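Local coordinates for transcriptional regulator, TetR family (Vibrio parahaemolyticus, PDB 3HE0), which probably binds regulatory DNA through an N-terminal helix-turn-helix and controls transcription, as other TetR-family regulators do, at residues Tyr175-Asp179 and Asp180-Ala184; Trp96-Gly100 and Ser101-Ala105; Lys148-Asp151 and Asn152-Ser156; Lys68-Ala71 and Ser72-Ala76; Glu56-Leu59 and Glu60-Leu64. All blocks are in the same frame, centred on the assembly; numbering follows the deposited sequence.

Contact 1 of 5, residues Tyr175-Asp179 and Asp180-Ala184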
# COMPACT_ATOMS: atom_id res chain seq x y z
N TYR A 175 -0.81 -14.72 -6.10
CA TYR A 175 -1.30 -15.27 -7.37
C TYR A 175 -0.23 -15.16 -8.47
O TYR A 175 0.63 -14.27 -8.42
CB TYR A 175 -2.57 -14.54 -7.81
CG TYR A 175 -2.29 -13.08 -8.03
CD1 TYR A 175 -1.87 -12.62 -9.27
CD2 TYR A 175 -2.41 -12.17 -6.99
CE1 TYR A 175 -1.59 -11.29 -9.47
CE2 TYR A 175 -2.13 -10.83 -7.17
CZ TYR A 175 -1.73 -10.39 -8.41
OH TYR A 175 -1.46 -9.06 -8.59
N GLN A 176 -0.29 -16.06 -9.45
CA GLN A 176 0.56 -16.01 -10.64
C GLN A 176 -0.26 -15.45 -11.81
O GLN A 176 -1.40 -15.84 -12.02
CB GLN A 176 1.12 -17.41 -11.00
CG GLN A 176 2.40 -17.86 -10.24
CD GLN A 176 3.70 -17.32 -10.85
OE1 GLN A 176 4.01 -16.13 -10.74
NE2 GLN A 176 4.47 -18.21 -11.48
N LEU A 177 0.34 -14.53 -12.57
CA LEU A 177 -0.34 -13.84 -13.65
C LEU A 177 0.41 -14.06 -14.97
O LEU A 177 1.55 -13.59 -15.11
CB LEU A 177 -0.41 -12.34 -13.31
CG LEU A 177 -1.76 -11.64 -13.39
CD1 LEU A 177 -2.81 -12.40 -12.59
CD2 LEU A 177 -1.65 -10.23 -12.86
N ASP A 178 -0.21 -14.77 -15.92
CA ASP A 178 0.34 -14.87 -17.29
C ASP A 178 0.08 -13.59 -18.11
O ASP A 178 -0.67 -12.72 -17.70
CB ASP A 178 -0.15 -16.14 -18.03
CG ASP A 178 -1.61 -16.06 -18.51
OD1 ASP A 178 -2.24 -14.99 -18.46
OD2 ASP A 178 -2.13 -17.11 -18.95
N ASP A 179 0.72 -13.49 -19.27
CA ASP A 179 0.71 -12.27 -20.07
C ASP A 179 -0.70 -11.88 -20.51
O ASP A 179 -1.03 -10.71 -20.53
CB ASP A 179 1.61 -12.43 -21.31
CG ASP A 179 1.93 -11.10 -22.00
OD1 ASP A 179 1.53 -10.02 -21.49
OD2 ASP A 179 2.58 -11.14 -23.08
N ASP A 180 -1.52 -12.86 -20.88
CA ASP A 180 -2.93 -12.60 -21.16
C ASP A 180 -3.60 -12.00 -19.92
O ASP A 180 -4.33 -11.03 -20.03
CB ASP A 180 -3.67 -13.88 -21.60
CG ASP A 180 -3.58 -14.15 -23.10
OD1 ASP A 180 -3.33 -13.21 -23.88
OD2 ASP A 180 -3.74 -15.33 -23.51
N ALA A 181 -3.32 -12.57 -18.75
CA ALA A 181 -3.89 -12.12 -17.47
C ALA A 181 -3.42 -10.71 -17.11
O ALA A 181 -4.20 -9.90 -16.63
CB ALA A 181 -3.54 -13.12 -16.35
N LEU A 182 -2.16 -10.41 -17.38
CA LEU A 182 -1.64 -9.08 -17.11
C LEU A 182 -2.27 -8.01 -18.01
O LEU A 182 -2.68 -6.91 -17.54
CB LEU A 182 -0.12 -9.09 -17.29
CG LEU A 182 0.70 -8.06 -16.52
CD1 LEU A 182 0.39 -8.09 -15.04
CD2 LEU A 182 2.18 -8.33 -16.75
N GLU A 183 -2.36 -8.31 -19.30
CA GLU A 183 -3.02 -7.39 -20.23
C GLU A 183 -4.49 -7.22 -19.83
O GLU A 183 -5.03 -6.12 -19.93
CB GLU A 183 -2.88 -7.84 -21.69
CG GLU A 183 -3.55 -6.91 -22.74
CD GLU A 183 -3.06 -5.46 -22.70
OE1 GLU A 183 -1.83 -5.22 -22.59
OE2 GLU A 183 -3.93 -4.54 -22.77
N ALA A 184 -5.12 -8.29 -19.32
CA ALA A 184 -6.51 -8.19 -18.86
C ALA A 184 -6.59 -7.26 -17.67
O ALA A 184 -7.51 -6.44 -17.59
CB ALA A 184 -7.11 -9.54 -18.53
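D178 caps the start of helix 179-193, and L177 just before it packs on the same first turn. The hydrogen bonds are made by D178 and D179. D178 OD1 accepts from A181 N at 2.7 Å, with an N-H...O angle of 154°. The donor arrives nearly in line with the C-O bond of the carboxylate. This capping bond, to the N-H of a first-turn residue, makes D178 the N-cap. Its chi1 of 75° sets CG between the backbone N and the carbonyl carbon, and this turns the carboxylate over the helix start. There OD1 also lies 3.1 Å from A181 CB. The main chain of D178 takes a second bond, from L182 N to D178 O at 2.8 Å. One residue on, E183 N donates to D179 O at 3.0 Å.

The apolar contacts belong to L177. Its CG rests on A181 CB at 3.8 Å. Its CD2 meets L182 CD1 at 3.7 Å, and the two leucine side chains cross at about a right angle. L177 precedes the cap and L182 is the fourth residue after it, so the pair forms a hydrophobic staple. Both leucines also pack on W96 of helix 84-97. L177 touches V154 of the second subunit as well.

Like charges also gather here, without contact. D178 OD2 and D180 OD2 are 5.2 Å apart. E183 turns to R89, its salt-bridge partner. Three acids, D178 to D180, cluster at the N-terminus. The D178 carboxylate is bonded to a first-turn N-H, and the helix end would probably favour the ionised form of all three.

Contact 2 of 5, residues Trp96-Gly100 and Ser101-Ala105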
# COMPACT_ATOMS: atom_id res chain seq x y z
N TRP A 96 4.56 -2.06 -12.43
CA TRP A 96 4.56 -3.49 -12.15
C TRP A 96 5.99 -3.97 -11.91
O TRP A 96 6.25 -4.76 -11.01
CB TRP A 96 3.96 -4.23 -13.34
CG TRP A 96 3.89 -5.70 -13.22
CD1 TRP A 96 4.77 -6.59 -13.70
CD2 TRP A 96 2.86 -6.44 -12.59
NE1 TRP A 96 4.37 -7.87 -13.40
CE2 TRP A 96 3.18 -7.80 -12.73
CE3 TRP A 96 1.68 -6.10 -11.95
CZ2 TRP A 96 2.39 -8.81 -12.22
CZ3 TRP A 96 0.89 -7.10 -11.44
CH2 TRP A 96 1.24 -8.45 -11.58
N ASN A 97 6.90 -3.49 -12.75
CA ASN A 97 8.29 -3.87 -12.64
C ASN A 97 9.06 -3.23 -11.50
O ASN A 97 10.14 -3.63 -11.23
CB ASN A 97 9.01 -3.67 -13.98
CG ASN A 97 8.51 -4.66 -15.03
OD1 ASN A 97 8.10 -4.28 -16.12
ND2 ASN A 97 8.49 -5.93 -14.66
N LEU A 98 8.49 -2.26 -10.80
CA LEU A 98 9.14 -1.77 -9.59
C LEU A 98 8.94 -2.72 -8.41
O LEU A 98 9.64 -2.57 -7.40
CB LEU A 98 8.59 -0.41 -9.20
CG LEU A 98 9.27 0.74 -9.93
CD1 LEU A 98 8.51 2.01 -9.68
CD2 LEU A 98 10.69 0.87 -9.44
N ALA A 99 7.98 -3.64 -8.50
CA ALA A 99 7.64 -4.44 -7.34
C ALA A 99 8.85 -5.27 -6.93
O ALA A 99 9.55 -5.82 -7.78
CB ALA A 99 6.44 -5.36 -7.63
N GLY A 100 9.08 -5.35 -5.62
CA GLY A 100 10.23 -6.05 -5.06
C GLY A 100 11.53 -5.25 -5.04
O GLY A 100 12.59 -5.79 -4.75
N SER A 101 11.46 -3.97 -5.38
CA SER A 101 12.62 -3.09 -5.37
C SER A 101 12.80 -2.43 -4.01
O SER A 101 11.87 -2.40 -3.19
CB SER A 101 12.45 -1.98 -6.42
OG SER A 101 11.52 -0.99 -5.99
N ASN A 102 14.00 -1.87 -3.78
CA ASN A 102 14.25 -0.98 -2.64
C ASN A 102 13.29 0.23 -2.60
O ASN A 102 12.89 0.64 -1.51
CB ASN A 102 15.69 -0.43 -2.67
CG ASN A 102 16.71 -1.40 -2.08
OD1 ASN A 102 16.51 -2.62 -2.06
ND2 ASN A 102 17.81 -0.84 -1.58
N LEU A 103 13.00 0.83 -3.76
CA LEU A 103 12.16 2.02 -3.83
C LEU A 103 10.80 1.70 -3.20
O LEU A 103 10.31 2.40 -2.32
CB LEU A 103 12.00 2.50 -5.28
CG LEU A 103 13.26 3.07 -5.93
CD1 LEU A 103 12.98 3.51 -7.36
CD2 LEU A 103 13.86 4.22 -5.11
N ASN A 104 10.21 0.60 -3.65
CA ASN A 104 8.96 0.16 -3.05
C ASN A 104 9.13 -0.10 -1.56
O ASN A 104 8.30 0.33 -0.75
CB ASN A 104 8.45 -1.09 -3.75
CG ASN A 104 7.65 -0.79 -4.97
OD1 ASN A 104 7.83 0.25 -5.61
ND2 ASN A 104 6.74 -1.68 -5.31
N ALA A 105 10.21 -0.81 -1.22
CA ALA A 105 10.44 -1.20 0.16
C ALA A 105 10.45 0.04 1.10
O ALA A 105 9.78 0.07 2.15
CB ALA A 105 11.76 -1.99 0.26
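S101 folds back on L98 in a type II beta turn, and it is also the N-cap of helix 102-107. The motif joins that helix to the end of helix 84-97. The tight part gathers round L98 O. This oxygen accepts from S101 OG at 2.8 Å, in the carbonyl plane, and from S101 N at 3.1 Å, tilted 26° from that plane. With chi1 at 75°, the hydroxyl sits between the backbone N and the carbonyl carbon of S101, where it can reach L98 O while accepting from the helix. The proton of OG goes to L98 O, and its oxygen receives N104 N at 3.1 Å. One hydroxyl thus ties the turn to the first helical turn.

The apolar side is packed too. L98 CD2 meets L103 CD1 at 4.1 Å, and both leucines lie against helix 55-74, L98 on A73 and L103 on V66 and I70. N102 has its CB turned away from the turn, and its ND2 is held by Q22 of helix 13-27.

The loose, solvent side is at G100. It is exposed and has a positive phi of 82°, as the third residue of a type II turn should.

Back in the packed part, the side chain of N104 packs against the L98 peptide. Its OD1 is 3.7 Å from L98 CB, and its ND2 comes to 3.5 Å from A99 CA.

Contact 3 of 5, residues Lys148-Asp151 and Asn152-Ser156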
# COMPACT_ATOMS: atom_id res chain seq x y z
N LYS A 148 -12.95 9.94 -17.26
CA LYS A 148 -13.89 10.50 -16.31
C LYS A 148 -13.35 11.80 -15.68
O LYS A 148 -12.14 11.93 -15.37
CB LYS A 148 -14.18 9.50 -15.17
CG LYS A 148 -14.73 8.09 -15.56
CD LYS A 148 -15.33 7.36 -14.31
CE LYS A 148 -15.95 5.98 -14.61
NZ LYS A 148 -15.01 4.98 -15.23
N PRO A 149 -14.25 12.76 -15.46
CA PRO A 149 -13.83 14.08 -15.01
C PRO A 149 -13.53 14.13 -13.52
O PRO A 149 -14.20 14.82 -12.79
CB PRO A 149 -15.03 14.96 -15.39
CG PRO A 149 -16.22 14.03 -15.28
CD PRO A 149 -15.67 12.74 -15.87
N LEU A 150 -12.51 13.42 -13.06
CA LEU A 150 -12.25 13.34 -11.64
C LEU A 150 -10.90 13.96 -11.43
O LEU A 150 -10.10 14.02 -12.37
CB LEU A 150 -12.30 11.87 -11.18
CG LEU A 150 -13.64 11.14 -11.38
CD1 LEU A 150 -13.56 9.66 -10.97
CD2 LEU A 150 -14.81 11.82 -10.62
N ASP A 151 -10.62 14.43 -10.23
CA ASP A 151 -9.27 14.92 -9.92
C ASP A 151 -8.25 13.85 -10.28
O ASP A 151 -8.52 12.64 -10.11
CB ASP A 151 -9.14 15.23 -8.42
CG ASP A 151 -7.77 15.86 -8.06
OD1 ASP A 151 -7.67 17.11 -8.06
OD2 ASP A 151 -6.78 15.11 -7.80
N ASN A 152 -7.07 14.30 -10.72
CA ASN A 152 -5.98 13.40 -11.08
C ASN A 152 -5.56 12.48 -9.92
O ASN A 152 -5.11 11.37 -10.14
CB ASN A 152 -4.75 14.18 -11.60
CG ASN A 152 -5.01 14.86 -12.94
OD1 ASN A 152 -6.08 14.75 -13.51
ND2 ASN A 152 -4.00 15.55 -13.45
N GLU A 153 -5.73 12.94 -8.68
CA GLU A 153 -5.47 12.11 -7.51
C GLU A 153 -6.42 10.91 -7.42
O GLU A 153 -6.01 9.82 -6.99
CB GLU A 153 -5.56 12.93 -6.21
CG GLU A 153 -4.33 13.82 -5.95
CD GLU A 153 -3.04 13.00 -5.74
OE1 GLU A 153 -3.12 11.89 -5.16
OE2 GLU A 153 -1.94 13.48 -6.15
N VAL A 154 -7.68 11.13 -7.83
CA VAL A 154 -8.69 10.07 -7.81
C VAL A 154 -8.41 9.12 -9.00
O VAL A 154 -8.36 7.91 -8.85
CB VAL A 154 -10.09 10.65 -7.86
CG1 VAL A 154 -11.18 9.54 -7.98
CG2 VAL A 154 -10.33 11.54 -6.64
N LEU A 155 -8.17 9.68 -10.18
CA LEU A 155 -7.85 8.86 -11.33
C LEU A 155 -6.61 7.98 -11.02
O LEU A 155 -6.59 6.79 -11.32
CB LEU A 155 -7.60 9.75 -12.55
CG LEU A 155 -8.82 10.54 -13.06
CD1 LEU A 155 -8.40 11.45 -14.23
CD2 LEU A 155 -9.98 9.60 -13.44
N SER A 156 -5.61 8.56 -10.36
CA SER A 156 -4.41 7.79 -10.02
C SER A 156 -4.75 6.67 -9.04
O SER A 156 -4.34 5.53 -9.24
CB SER A 156 -3.30 8.68 -9.47
OG SER A 156 -2.08 7.93 -9.29
O HOH W 1 -6.90 17.27 -11.25
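D151 O closes the first turn of helix 152-158, accepting from L155 N at 3.0 Å and more weakly from V154 N. The chain reaches this point through an inverse gamma turn centred on P149.

D151 is the N-cap. Its OD2 accepts from E153 N at 2.6 Å, which makes an Asx turn. The donor meets OD2 on the anti side, 27° out of the carboxylate plane. A chi1 of -176° swings CG to the side of its carbonyl carbon, which brings OD2 to the E153 N-H. OD2 also lies 3.0 Å from E153 CB. A water accepts from N152 N at 3.0 Å and donates weakly to D151 OD1. OD2 is firmly bonded, OD1 only weakly, to the water.

The side chains of D151 and E153 run side by side, pointing the same way. Any repulsion between the two carboxylates is probably eased by the salt bridge from E153 OE1 to K169 of the second subunit.

L150, just before the cap, packs on the first helical turn. Its CB lies 4.0 Å from L155 CD2, a hydrophobic staple across the helix start. Its CD1 meets V154 CG1 at 3.8 Å.

N152 and L155 face helix 132-143. N152 bonds to D135, N139 and K142 there, and L155 packs on F138. L150 touches A184 of the second subunit, and V154 touches its Y175, so the cap also joins the dimer interface.

Contact 4 of 5, residues Lys68-Ala71 and Ser72-Ala76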
# COMPACT_ATOMS: atom_id res chain seq x y z
N LYS A 68 11.79 10.82 -6.09
CA LYS A 68 12.29 11.28 -7.39
C LYS A 68 12.63 10.08 -8.27
O LYS A 68 12.38 10.08 -9.48
CB LYS A 68 13.51 12.19 -7.20
CG LYS A 68 14.17 12.70 -8.53
CD LYS A 68 13.12 13.17 -9.60
CE LYS A 68 13.48 14.52 -10.27
NZ LYS A 68 14.90 14.57 -10.80
N ARG A 69 13.19 9.05 -7.67
CA ARG A 69 13.57 7.88 -8.43
C ARG A 69 12.33 7.12 -8.92
O ARG A 69 12.27 6.70 -10.07
CB ARG A 69 14.46 6.99 -7.56
CG ARG A 69 15.82 7.65 -7.22
CD ARG A 69 16.90 6.66 -7.32
NE ARG A 69 17.05 5.90 -6.10
CZ ARG A 69 17.26 4.59 -6.02
NH1 ARG A 69 17.41 4.05 -4.82
NH2 ARG A 69 17.29 3.80 -7.10
N ILE A 70 11.35 6.98 -8.03
CA ILE A 70 10.09 6.34 -8.40
C ILE A 70 9.49 7.10 -9.59
O ILE A 70 9.21 6.49 -10.63
CB ILE A 70 9.15 6.25 -7.20
CG1 ILE A 70 9.72 5.24 -6.21
CG2 ILE A 70 7.73 5.79 -7.65
CD1 ILE A 70 9.06 5.29 -4.83
N ALA A 71 9.43 8.43 -9.50
CA ALA A 71 8.85 9.25 -10.58
C ALA A 71 9.54 9.02 -11.92
O ALA A 71 8.87 8.87 -12.95
CB ALA A 71 8.83 10.73 -10.22
N SER A 72 10.88 8.97 -11.92
CA SER A 72 11.56 8.66 -13.17
C SER A 72 11.41 7.19 -13.57
O SER A 72 11.36 6.90 -14.77
CB SER A 72 13.03 9.10 -13.17
OG SER A 72 13.54 9.11 -11.85
N ALA A 73 11.35 6.26 -12.63
CA ALA A 73 11.10 4.88 -13.03
C ALA A 73 9.67 4.78 -13.68
O ALA A 73 9.49 4.28 -14.80
CB ALA A 73 11.25 3.98 -11.84
N VAL A 74 8.67 5.32 -12.99
CA VAL A 74 7.30 5.29 -13.47
C VAL A 74 7.18 5.89 -14.86
O VAL A 74 6.43 5.41 -15.69
CB VAL A 74 6.38 6.05 -12.53
CG1 VAL A 74 4.99 6.22 -13.18
CG2 VAL A 74 6.30 5.33 -11.19
N GLN A 75 7.94 6.95 -15.13
CA GLN A 75 7.79 7.66 -16.38
C GLN A 75 8.79 7.26 -17.46
O GLN A 75 8.81 7.87 -18.53
CB GLN A 75 7.79 9.16 -16.08
CG GLN A 75 6.53 9.52 -15.24
CD GLN A 75 6.62 10.88 -14.55
OE1 GLN A 75 5.75 11.75 -14.73
NE2 GLN A 75 7.67 11.07 -13.78
N ALA A 76 9.57 6.20 -17.22
CA ALA A 76 10.64 5.82 -18.13
C ALA A 76 10.06 5.33 -19.45
O ALA A 76 9.12 4.54 -19.46
CB ALA A 76 11.54 4.74 -17.49
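The last turn of helix 55-74 closes where Q75 folds its amide back on A71. Q75 is the first residue to leave helical backbone angles. Its N still donates to A71 O at 3.1 Å. Its NE2 donates to the same oxygen at 2.6 Å, from the opposite face of the carbonyl. The side-chain donor stands well above the carbonyl plane, 60° out of it, and not on a lone pair. A chi1 of -65° directs the extended chain back along the helix. NE2 has a second acceptor in M130 O.

S72 repeats the pattern one turn earlier. S72 OG and S72 N both donate to K68 O, at 2.8 Å and 3.1 Å, from opposite faces. Two main-chain oxygens are thus each gripped by two donors of one residue.

On another side of the helix, V74 N donates to I70 O at 2.7 Å in a straight bond. The methyls I70 CG2 and V74 CG2 touch at 3.8 Å.

Two helices and a loop pack on this end. A71 lies on M130 and F131 of the loop. I70 packs on L103 and S107 of helix 102-107. V74 and Q75 reach I95 and M91 of helix 84-97. N94 of that helix bonds to V74 O and A76 O.

Contact 5 of 5, residues Glu56-Leu59 and Glu60-Leu64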
# COMPACT_ATOMS: atom_id res chain seq x y z
N GLU A 56 17.35 13.60 11.21
CA GLU A 56 16.01 13.96 10.74
C GLU A 56 16.07 14.60 9.37
O GLU A 56 15.28 14.28 8.49
CB GLU A 56 15.34 14.91 11.73
CG GLU A 56 15.27 14.36 13.15
CD GLU A 56 16.43 14.81 14.07
OE1 GLU A 56 17.63 14.42 13.85
OE2 GLU A 56 16.12 15.53 15.07
N HIS A 57 17.05 15.47 9.15
CA HIS A 57 17.19 16.08 7.81
C HIS A 57 17.59 15.07 6.77
O HIS A 57 17.06 15.06 5.67
CB HIS A 57 18.16 17.27 7.83
CG HIS A 57 17.54 18.49 8.40
ND1 HIS A 57 17.53 18.75 9.76
CD2 HIS A 57 16.86 19.49 7.81
CE1 HIS A 57 16.90 19.89 9.97
NE2 HIS A 57 16.47 20.35 8.81
N LEU A 58 18.49 14.18 7.14
CA LEU A 58 18.84 13.05 6.26
C LEU A 58 17.60 12.25 5.86
O LEU A 58 17.41 11.96 4.70
CB LEU A 58 19.86 12.13 6.92
CG LEU A 58 20.24 10.85 6.19
CD1 LEU A 58 20.88 11.14 4.82
CD2 LEU A 58 21.21 10.11 7.12
N LEU A 59 16.73 11.93 6.82
CA LEU A 59 15.52 11.13 6.50
C LEU A 59 14.64 11.84 5.47
O LEU A 59 14.15 11.21 4.53
CB LEU A 59 14.73 10.75 7.78
CG LEU A 59 15.55 9.87 8.77
CD1 LEU A 59 14.83 9.43 10.04
CD2 LEU A 59 16.09 8.64 8.06
N GLU A 60 14.47 13.14 5.61
CA GLU A 60 13.64 13.89 4.67
C GLU A 60 14.22 13.85 3.27
O GLU A 60 13.47 13.79 2.28
CB GLU A 60 13.49 15.35 5.13
CG GLU A 60 12.57 16.19 4.24
CD GLU A 60 11.12 15.63 4.14
OE1 GLU A 60 10.62 14.93 5.09
OE2 GLU A 60 10.48 15.88 3.09
N GLU A 61 15.54 13.90 3.20
CA GLU A 61 16.23 13.90 1.91
C GLU A 61 16.11 12.52 1.33
O GLU A 61 16.03 12.38 0.12
CB GLU A 61 17.71 14.26 2.06
CG GLU A 61 17.96 15.68 2.48
CD GLU A 61 17.30 16.64 1.51
OE1 GLU A 61 17.51 16.49 0.29
OE2 GLU A 61 16.50 17.51 1.96
N VAL A 62 16.11 11.51 2.17
CA VAL A 62 15.87 10.15 1.68
C VAL A 62 14.45 10.06 1.04
O VAL A 62 14.31 9.66 -0.11
CB VAL A 62 16.09 9.09 2.80
CG1 VAL A 62 15.40 7.78 2.47
CG2 VAL A 62 17.60 8.87 3.01
N ARG A 63 13.43 10.50 1.76
CA ARG A 63 12.05 10.45 1.20
C ARG A 63 12.00 11.14 -0.14
O ARG A 63 11.41 10.62 -1.09
CB ARG A 63 11.02 11.08 2.13
CG ARG A 63 10.89 10.38 3.47
CD ARG A 63 9.89 11.11 4.39
NE ARG A 63 10.06 10.64 5.77
CZ ARG A 63 10.69 11.30 6.75
NH1 ARG A 63 11.20 12.53 6.57
NH2 ARG A 63 10.79 10.73 7.94
N LEU A 64 12.61 12.33 -0.23
CA LEU A 64 12.49 13.11 -1.47
C LEU A 64 13.24 12.42 -2.57
O LEU A 64 12.78 12.43 -3.73
CB LEU A 64 13.00 14.55 -1.32
CG LEU A 64 12.13 15.41 -0.38
CD1 LEU A 64 12.73 16.80 -0.14
CD2 LEU A 64 10.67 15.47 -0.90
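R63 holds CG opposite its own carbonyl carbon (chi1 -62°). The chain lies back along the helix, and the last torsion turns the guanidinium over L59. One face of the group lies over L59 C, 3.7 Å from NH1. NH2 lies 3.9 Å from L59 CB. Nearer the backbone, R63 CG lies 3.5 Å from L59 O. E60 bends at chi2 (59°) and brings its carboxylate to the edge of the same guanidinium. The salt bridge runs from R63 NH1 to E60 OE1 at 2.9 Å. NH1 meets OE1 on the anti side, 33° out of the carboxylate plane. E60 OE2 is held by T123 of helix 117-129.

R63, E60 and L59 lie on helix 55-74, which follows the predicted helix-turn-helix of the TetR DNA-binding domain. The main-chain ladder is regular here. V62 N donates to L58 O at 2.9 Å, and R63 N donates to L59 O at 2.9 Å.

E61 turns elsewhere. Its CG lies 3.4 Å from H57 O, and its carboxylate pairs with R13. V62 packs on L17, A20 and I24 of helix 13-27, while L58 packs on M34 and L37 of helix 34-41.

Contacts 4 and 5 share helix 55-74, with centres 18 Å apart. Contact 5 adjoins the predicted DNA-binding motif, and contact 4 ends the helix among the C-terminal helices. Contact 4 touches contact 2: L103 CB meets I70 CG1 at 3.7 Å. Contact 2 in turn meets contact 1, where L182 CD1 packs on W96 CZ2 at 3.5 Å. Contacts 1, 2 and 3 are all helix N-caps. Within one chain the nearest atoms of contacts 1 and 3 are about 14 Å apart, but contact 1 of one subunit packs on contact 3 of the other across the dimer interface. Glycerol, probably from crystallisation, lies about 4 Å from the side chain of V74 and about 6 Å from that of L98.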